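Acyl-CoA thioester hydrolase HI0827 (Haemophilus influenzae Rd KW20, PDB 3BJK) probably hydrolyses acyl-coenzyme A thioesters with broad specificity, working as a hexameric hotdog-fold enzyme built as a trimer of dimers. Local coordinates at residues C[42-54]-C[84-98]. The protein carries 1 engineered substitution. Residues are numbered along the deposited sequence; the frame is centred on the assembly and turned at random.
Sequences MAMGGAILAKEIA and CLKVGRSSIKIKVEV. Engineered in segment 42-54: Ala-43 (natural residue Asp). With EDO (1,2-ethanediol), chain S; EDO (1,2-ethanediol), chain T.
Two isoleucines, Ile-94 and Ile-92, set their CD1 methyls against flat peptide groups of helix 42-54. Ile-94 CD1 lies 3.4 Å from Gly-46 O and 3.6 Å from Ala-50 N, two atoms already joined by a helical hydrogen bond; one turn on, Ile-92 CD1 lies 3.5 Å from Ala-50 O, itself bonded to Ala-54 N. The polar atoms are thus satisfied within the helix, and methyls can cover them. This is the core of the hotdog fold, in which the long helix is wrapped by the antiparallel sheet; here segment 42-54 and strand 91-98 run at 139° to each other, the axes of these short segments 9.1 Å apart at closest approach.

Small residues bring the backbone this near: Gly-46 leaves room for the Val-96 CG2 methyl, while the short Ala-50 and Ala-54 side chains admit Ile-92 CD1. Where the gap widens toward strand 84-87, a larger group fills it: with CG1 anti to its carbonyl carbon (chi1 -68°) and the chain extended beyond it (chi2 174°), Ile-53 brings CD1 to 4.0 Å from Cys-84 CB. Leu-49 bridges the two strands, its CD1 against Ile-94 CD1 and, more loosely, Cys-84 CB. Helix 139-148 adds cover through Ala-144 on Ile-53 and Ile-148 on Cys-84.

Off this interface, the Glu-52 carboxylate uses both oxygens to hold an ethanediol, probably from the crystallisation liquor, and its OE2 also forms salt bridges with Lys-101 and Arg-19 of the second subunit. At the other end of the segment, flexible unbranched Met-42 lies obliquely against Val-96 CG1 and crosses Val-98 at about a right angle, pressing its CG to within a tight 3.4 Å of Val-98 CG2.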
ATOM      1  N   MET C  42     -12.637   1.306 -11.586  1.00 31.91           N
ATOM      2  CA  MET C  42     -13.999   1.598 -12.109  1.00 32.49           C
ATOM      3  C   MET C  42     -14.787   2.438 -11.144  1.00 32.33           C
ATOM      4  O   MET C  42     -15.396   3.394 -11.563  1.00 32.55           O
ATOM      5  CB  MET C  42     -14.759   0.323 -12.434  1.00 31.73           C
ATOM      6  CG  MET C  42     -14.122  -0.506 -13.595  1.00 33.40           C
ATOM      7  SD  MET C  42     -15.180  -1.821 -14.227  1.00 36.94           S
ATOM      8  CE  MET C  42     -15.055  -2.988 -12.912  1.00 39.70           C
ATOM      9  N   ALA C  43     -14.712   2.099  -9.846  1.00 33.14           N
ATOM     10  CA  ALA C  43     -15.395   2.845  -8.794  1.00 33.33           C
ATOM     11  C   ALA C  43     -14.955   4.311  -8.683  1.00 34.22           C
ATOM     12  O   ALA C  43     -15.818   5.260  -8.547  1.00 33.12           O
ATOM     13  CB  ALA C  43     -15.168   2.168  -7.479  1.00 33.39           C
ATOM     14  N   MET C  44     -13.637   4.503  -8.683  1.00 32.45           N
ATOM     15  CA  MET C  44     -13.055   5.812  -8.596  1.00 34.12           C
ATOM     16  C   MET C  44     -13.380   6.650  -9.823  1.00 31.83           C
ATOM     17  O   MET C  44     -13.814   7.823  -9.695  1.00 29.79           O
ATOM     18  CB  MET C  44     -11.554   5.663  -8.408  1.00 34.48           C
ATOM     19  CG  MET C  44     -10.733   6.888  -8.551  1.00 36.84           C
ATOM     20  SD  MET C  44      -9.047   6.638  -7.927  1.00 43.57           S
ATOM     21  CE  MET C  44      -9.247   5.578  -6.568  1.00 39.38           C
ATOM     22  N   GLY C  45     -13.198   6.040 -11.003  1.00 29.64           N
ATOM     23  CA  GLY C  45     -13.496   6.698 -12.252  1.00 30.56           C
ATOM     24  C   GLY C  45     -14.945   7.088 -12.386  1.00 30.03           C
ATOM     25  O   GLY C  45     -15.292   8.236 -12.624  1.00 31.00           O
ATOM     26  N   GLY C  46     -15.817   6.105 -12.204  1.00 31.67           N
ATOM     27  CA  GLY C  46     -17.268   6.349 -12.221  1.00 30.07           C
ATOM     28  C   GLY C  46     -17.717   7.460 -11.302  1.00 30.37           C
ATOM     29  O   GLY C  46     -18.504   8.326 -11.700  1.00 28.34           O
ATOM     30  N   ALA C  47     -17.150   7.473 -10.098  1.00 31.07           N
ATOM     31  CA  ALA C  47     -17.457   8.499  -9.077  1.00 30.76           C
ATOM     32  C   ALA C  47     -17.055   9.895  -9.463  1.00 29.40           C
ATOM     33  O   ALA C  47     -17.785  10.873  -9.107  1.00 28.53           O
ATOM     34  CB  ALA C  47     -16.797   8.142  -7.776  1.00 31.48           C
ATOM     35  N   ILE C  48     -15.942  10.030 -10.164  1.00 28.80           N
ATOM     36  CA  ILE C  48     -15.482  11.348 -10.661  1.00 28.73           C
ATOM     37  C   ILE C  48     -16.589  11.964 -11.540  1.00 28.41           C
ATOM     38  O   ILE C  48     -16.955  13.101 -11.368  1.00 28.72           O
ATOM     39  CB  ILE C  48     -14.136  11.265 -11.452  1.00 28.69           C
ATOM     40  CG1 ILE C  48     -12.945  10.978 -10.506  1.00 28.55           C
ATOM     41  CG2 ILE C  48     -13.854  12.571 -12.183  1.00 29.55           C
ATOM     42  CD1 ILE C  48     -11.574  10.702 -11.214  1.00 30.01           C
ATOM     43  N   LEU C  49     -17.072  11.183 -12.497  1.00 28.85           N
ATOM     44  CA  LEU C  49     -18.101  11.617 -13.428  1.00 29.34           C
ATOM     45  C   LEU C  49     -19.440  11.929 -12.677  1.00 28.86           C
ATOM     46  O   LEU C  49     -20.077  12.960 -12.909  1.00 28.29           O
ATOM     47  CB  LEU C  49     -18.310  10.576 -14.499  1.00 30.08           C
ATOM     48  CG  LEU C  49     -18.838  11.063 -15.889  1.00 32.11           C
ATOM     49  CD1 LEU C  49     -19.756  10.070 -16.486  1.00 32.16           C
ATOM     50  CD2 LEU C  49     -19.418  12.479 -15.971  1.00 31.86           C
ATOM     51  N   ALA C  50     -19.806  11.064 -11.737  1.00 28.45           N
ATOM     52  CA  ALA C  50     -20.942  11.365 -10.859  1.00 28.76           C
ATOM     53  C   ALA C  50     -20.746  12.656 -10.081  1.00 28.69           C
ATOM     54  O   ALA C  50     -21.670  13.453 -10.019  1.00 27.50           O
ATOM     55  CB  ALA C  50     -21.231  10.237  -9.911  1.00 28.37           C
ATOM     56  N   LYS C  51     -19.584  12.885  -9.470  1.00 27.80           N
ATOM     57  CA  LYS C  51     -19.414  14.118  -8.733  1.00 28.79           C
ATOM     58  C   LYS C  51     -19.490  15.334  -9.658  1.00 27.73           C
ATOM     59  O   LYS C  51     -19.946  16.378  -9.252  1.00 26.39           O
ATOM     60  CB  LYS C  51     -18.071  14.132  -7.987  1.00 29.76           C
ATOM     61  CG  LYS C  51     -17.993  13.096  -6.917  1.00 29.54           C
ATOM     62  CD  LYS C  51     -16.635  12.963  -6.427  1.00 35.04           C
ATOM     63  CE  LYS C  51     -16.398  11.706  -5.650  1.00 37.52           C
ATOM     64  NZ  LYS C  51     -14.948  11.449  -5.738  1.00 38.22           N
ATOM     65  N   GLU C  52     -18.972  15.183 -10.887  1.00 27.55           N
ATOM     66  CA  GLU C  52     -19.004  16.261 -11.857  1.00 27.80           C
ATOM     67  C   GLU C  52     -20.488  16.685 -12.131  1.00 27.88           C
ATOM     68  O   GLU C  52     -20.851  17.849 -12.051  1.00 28.23           O
ATOM     69  CB  GLU C  52     -18.260  15.869 -13.136  1.00 26.90           C
ATOM     70  CG  GLU C  52     -16.734  16.024 -13.049  1.00 28.37           C
ATOM     71  CD  GLU C  52     -15.990  15.346 -14.208  1.00 28.89           C
ATOM     72  OE1 GLU C  52     -16.540  14.411 -14.861  1.00 31.73           O
ATOM     73  OE2 GLU C  52     -14.839  15.749 -14.445  1.00 30.07           O
ATOM     74  N   ILE C  53     -21.319  15.696 -12.387  1.00 28.38           N
ATOM     75  CA  ILE C  53     -22.731  15.856 -12.702  1.00 27.70           C
ATOM     76  C   ILE C  53     -23.515  16.351 -11.481  1.00 28.42           C
ATOM     77  O   ILE C  53     -24.359  17.229 -11.602  1.00 27.54           O
ATOM     78  CB  ILE C  53     -23.309  14.494 -13.240  1.00 27.93           C
ATOM     79  CG1 ILE C  53     -22.681  14.183 -14.605  1.00 27.06           C
ATOM     80  CG2 ILE C  53     -24.888  14.466 -13.296  1.00 28.49           C
ATOM     81  CD1 ILE C  53     -23.065  12.857 -15.111  1.00 29.03           C
ATOM     82  N   ALA C  54     -23.216  15.773 -10.326  1.00 29.58           N
ATOM     83  CA  ALA C  54     -23.912  16.079  -9.075  1.00 29.83           C
ATOM     84  C   ALA C  54     -23.490  17.402  -8.464  1.00 30.18           C
ATOM     85  O   ALA C  54     -24.177  17.900  -7.561  1.00 30.11           O
ATOM     86  CB  ALA C  54     -23.671  14.935  -8.051  1.00 30.37           C
ATOM     87  N   CYS C  84     -22.894   8.207 -18.834  1.00 30.83           N
ATOM     88  CA  CYS C  84     -24.029   8.362 -17.951  1.00 30.72           C
ATOM     89  C   CYS C  84     -25.290   7.919 -18.717  1.00 30.14           C
ATOM     90  O   CYS C  84     -25.558   8.416 -19.805  1.00 31.40           O
ATOM     91  CB  CYS C  84     -24.122   9.790 -17.426  1.00 30.30           C
ATOM     92  SG  CYS C  84     -25.618  10.096 -16.503  1.00 32.52           S
ATOM     93  N   LEU C  85     -26.029   6.984 -18.115  1.00 30.28           N
ATOM     94  CA  LEU C  85     -27.214   6.347 -18.664  1.00 29.50           C
ATOM     95  C   LEU C  85     -28.526   7.004 -18.216  1.00 29.47           C
ATOM     96  O   LEU C  85     -29.531   6.978 -18.936  1.00 29.13           O
ATOM     97  CB  LEU C  85     -27.227   4.865 -18.245  1.00 30.34           C
ATOM     98  CG  LEU C  85     -26.098   3.934 -18.759  1.00 30.77           C
ATOM     99  CD1 LEU C  85     -26.341   2.453 -18.406  1.00 30.23           C
ATOM    100  CD2 LEU C  85     -25.965   4.094 -20.268  1.00 30.62           C
ATOM    101  N   LYS C  86     -28.505   7.599 -17.029  1.00 28.84           N
ATOM    102  CA  LYS C  86     -29.698   8.054 -16.345  1.00 29.93           C
ATOM    103  C   LYS C  86     -29.350   8.910 -15.139  1.00 29.21           C
ATOM    104  O   LYS C  86     -28.416   8.618 -14.399  1.00 30.28           O
ATOM    105  CB  LYS C  86     -30.542   6.850 -15.904  1.00 29.70           C
ATOM    106  CG  LYS C  86     -31.923   7.189 -15.515  1.00 31.45           C
ATOM    107  CD  LYS C  86     -32.648   6.003 -14.947  1.00 34.30           C
ATOM    108  CE  LYS C  86     -33.880   6.469 -14.230  1.00 35.73           C
ATOM    109  NZ  LYS C  86     -34.891   6.981 -15.186  1.00 40.99           N
ATOM    110  N   VAL C  87     -30.101   9.985 -14.959  1.00 29.37           N
ATOM    111  CA  VAL C  87     -29.911  10.885 -13.828  1.00 29.47           C
ATOM    112  C   VAL C  87     -31.274  11.057 -13.150  1.00 30.04           C
ATOM    113  O   VAL C  87     -32.219  11.428 -13.799  1.00 28.97           O
ATOM    114  CB  VAL C  87     -29.412  12.289 -14.269  1.00 29.88           C
ATOM    115  CG1 VAL C  87     -29.169  13.193 -13.025  1.00 29.96           C
ATOM    116  CG2 VAL C  87     -28.161  12.174 -15.128  1.00 30.72           C
ATOM    117  N   GLY C  88     -31.356  10.793 -11.853  1.00 30.46           N
ATOM    118  CA  GLY C  88     -32.601  10.930 -11.123  1.00 30.47           C
ATOM    119  C   GLY C  88     -32.603  12.265 -10.430  1.00 31.11           C
ATOM    120  O   GLY C  88     -31.819  13.163 -10.741  1.00 30.73           O
ATOM    121  N   ARG C  89     -33.494  12.405  -9.467  1.00 30.78           N
ATOM    122  CA  ARG C  89     -33.434  13.551  -8.570  1.00 31.15           C
ATOM    123  C   ARG C  89     -32.085  13.615  -7.806  1.00 30.92           C
ATOM    124  O   ARG C  89     -31.490  14.683  -7.613  1.00 29.85           O
ATOM    125  CB  ARG C  89     -34.620  13.405  -7.629  1.00 32.19           C
ATOM    126  CG  ARG C  89     -34.899  14.518  -6.677  1.00 34.01           C
ATOM    127  CD  ARG C  89     -36.175  14.104  -5.937  1.00 37.41           C
ATOM    128  NE  ARG C  89     -36.433  14.852  -4.708  1.00 40.62           N
ATOM    129  CZ  ARG C  89     -37.291  14.453  -3.756  1.00 41.04           C
ATOM    130  NH1 ARG C  89     -37.987  13.297  -3.877  1.00 39.33           N
ATOM    131  NH2 ARG C  89     -37.468  15.225  -2.678  1.00 40.69           N
ATOM    132  N   SER C  90     -31.601  12.455  -7.389  1.00 30.13           N
ATOM    133  CA  SER C  90     -30.367  12.350  -6.638  1.00 31.16           C
ATOM    134  C   SER C  90     -29.433  11.270  -7.205  1.00 30.04           C
ATOM    135  O   SER C  90     -28.215  11.296  -6.973  1.00 30.18           O
ATOM    136  CB  SER C  90     -30.694  12.062  -5.165  1.00 31.79           C
ATOM    137  OG  SER C  90     -31.425  10.829  -5.015  1.00 36.15           O
ATOM    138  N   SER C  91     -29.979  10.331  -7.974  1.00 30.03           N
ATOM    139  CA  SER C  91     -29.143   9.182  -8.449  1.00 29.22           C
ATOM    140  C   SER C  91     -28.504   9.439  -9.838  1.00 28.82           C
ATOM    141  O   SER C  91     -29.026  10.204 -10.672  1.00 29.32           O
ATOM    142  CB  SER C  91     -29.966   7.903  -8.504  1.00 28.62           C
ATOM    143  OG  SER C  91     -31.023   8.073  -9.417  1.00 32.95           O
ATOM    144  N   ILE C  92     -27.369   8.799 -10.080  1.00 30.53           N
ATOM    145  CA  ILE C  92     -26.685   8.886 -11.337  1.00 30.05           C
ATOM    146  C   ILE C  92     -26.225   7.478 -11.703  1.00 29.70           C
ATOM    147  O   ILE C  92     -25.500   6.849 -10.942  1.00 29.67           O
ATOM    148  CB  ILE C  92     -25.436   9.779 -11.202  1.00 31.29           C
ATOM    149  CG1 ILE C  92     -25.855  11.155 -10.723  1.00 30.79           C
ATOM    150  CG2 ILE C  92     -24.716   9.918 -12.514  1.00 31.76           C
ATOM    151  CD1 ILE C  92     -24.834  11.863 -10.021  1.00 33.15           C
ATOM    152  N   LYS C  93     -26.614   7.009 -12.878  1.00 28.38           N
ATOM    153  CA  LYS C  93     -26.288   5.634 -13.313  1.00 28.42           C
ATOM    154  C   LYS C  93     -25.227   5.787 -14.420  1.00 27.62           C
ATOM    155  O   LYS C  93     -25.426   6.568 -15.354  1.00 27.00           O
ATOM    156  CB  LYS C  93     -27.590   4.985 -13.793  1.00 28.49           C
ATOM    157  CG  LYS C  93     -27.541   3.541 -14.302  1.00 29.38           C
ATOM    158  CD  LYS C  93     -28.948   3.061 -14.663  1.00 28.40           C
ATOM    159  CE  LYS C  93     -28.926   1.600 -15.073  1.00 30.77           C
ATOM    160  NZ  LYS C  93     -30.195   1.115 -15.662  1.00 30.70           N
ATOM    161  N   ILE C  94     -24.097   5.085 -14.300  1.00 28.82           N
ATOM    162  CA  ILE C  94     -22.983   5.288 -15.191  1.00 28.94           C
ATOM    163  C   ILE C  94     -22.511   3.903 -15.640  1.00 30.23           C
ATOM    164  O   ILE C  94     -22.271   3.045 -14.803  1.00 30.07           O
ATOM    165  CB  ILE C  94     -21.809   6.086 -14.552  1.00 30.09           C
ATOM    166  CG1 ILE C  94     -22.227   7.527 -14.309  1.00 30.42           C
ATOM    167  CG2 ILE C  94     -20.565   6.018 -15.478  1.00 30.38           C
ATOM    168  CD1 ILE C  94     -21.395   8.293 -13.477  1.00 30.08           C
ATOM    169  N   LYS C  95     -22.424   3.685 -16.947  1.00 30.71           N
ATOM    170  CA  LYS C  95     -21.698   2.503 -17.473  1.00 31.61           C
ATOM    171  C   LYS C  95     -20.196   2.815 -17.622  1.00 31.97           C
ATOM    172  O   LYS C  95     -19.808   3.819 -18.260  1.00 32.02           O
ATOM    173  CB  LYS C  95     -22.292   2.052 -18.786  1.00 32.63           C
ATOM    174  CG  LYS C  95     -21.752   0.659 -19.284  1.00 35.62           C
ATOM    175  CD  LYS C  95     -22.249   0.402 -20.662  1.00 40.66           C
ATOM    176  CE  LYS C  95     -21.901  -1.017 -21.153  1.00 43.24           C
ATOM    177  NZ  LYS C  95     -20.833  -1.604 -20.382  1.00 46.44           N
ATOM    178  N   VAL C  96     -19.354   1.971 -17.026  1.00 31.92           N
ATOM    179  CA  VAL C  96     -17.890   2.092 -17.108  1.00 32.39           C
ATOM    180  C   VAL C  96     -17.331   0.935 -17.932  1.00 32.03           C
ATOM    181  O   VAL C  96     -17.753  -0.214 -17.737  1.00 32.16           O
ATOM    182  CB  VAL C  96     -17.283   2.084 -15.680  1.00 33.11           C
ATOM    183  CG1 VAL C  96     -15.747   2.134 -15.700  1.00 33.58           C
ATOM    184  CG2 VAL C  96     -17.851   3.234 -14.869  1.00 33.21           C
ATOM    185  N   GLU C  97     -16.499   1.245 -18.934  1.00 32.34           N
ATOM    186  CA  GLU C  97     -15.694   0.256 -19.634  1.00 32.65           C
ATOM    187  C   GLU C  97     -14.217   0.509 -19.343  1.00 32.56           C
ATOM    188  O   GLU C  97     -13.738   1.683 -19.349  1.00 32.14           O
ATOM    189  CB  GLU C  97     -15.852   0.353 -21.109  1.00 32.88           C
ATOM    190  CG  GLU C  97     -17.277   0.196 -21.634  1.00 34.50           C
ATOM    191  CD  GLU C  97     -17.327   0.117 -23.160  1.00 38.85           C
ATOM    192  OE1 GLU C  97     -16.442   0.696 -23.855  1.00 37.56           O
ATOM    193  OE2 GLU C  97     -18.273  -0.523 -23.681  1.00 42.23           O
ATOM    194  N   VAL C  98     -13.531  -0.590 -19.033  1.00 32.72           N
ATOM    195  CA  VAL C  98     -12.064  -0.642 -18.881  1.00 32.29           C
ATOM    196  C   VAL C  98     -11.399  -1.184 -20.097  1.00 31.74           C
ATOM    197  O   VAL C  98     -11.752  -2.250 -20.597  1.00 29.35           O
ATOM    198  CB  VAL C  98     -11.615  -1.440 -17.656  1.00 32.98           C
ATOM    199  CG1 VAL C  98     -10.126  -1.274 -17.466  1.00 32.32           C
ATOM    200  CG2 VAL C  98     -12.349  -0.978 -16.408  1.00 33.07           C
TER
HETATM  201  C1  EDO S 155     -14.122  14.039 -17.850  1.00 37.13           C
HETATM  202  O1  EDO S 155     -14.764  15.208 -17.288  1.00 36.57           O
HETATM  203  C2  EDO S 155     -14.827  12.751 -17.412  1.00 37.70           C
HETATM  204  O2  EDO S 155     -14.753  12.483 -16.011  1.00 35.47           O
HETATM  205  C1  EDO T 156     -20.888  11.293 -20.580  1.00 41.38           C
HETATM  206  O1  EDO T 156     -22.005  10.399 -20.455  1.00 33.57           O
HETATM  207  C2  EDO T 156     -21.007  12.443 -19.567  1.00 42.74           C
HETATM  208  O2  EDO T 156     -21.706  13.623 -20.037  1.00 43.77           O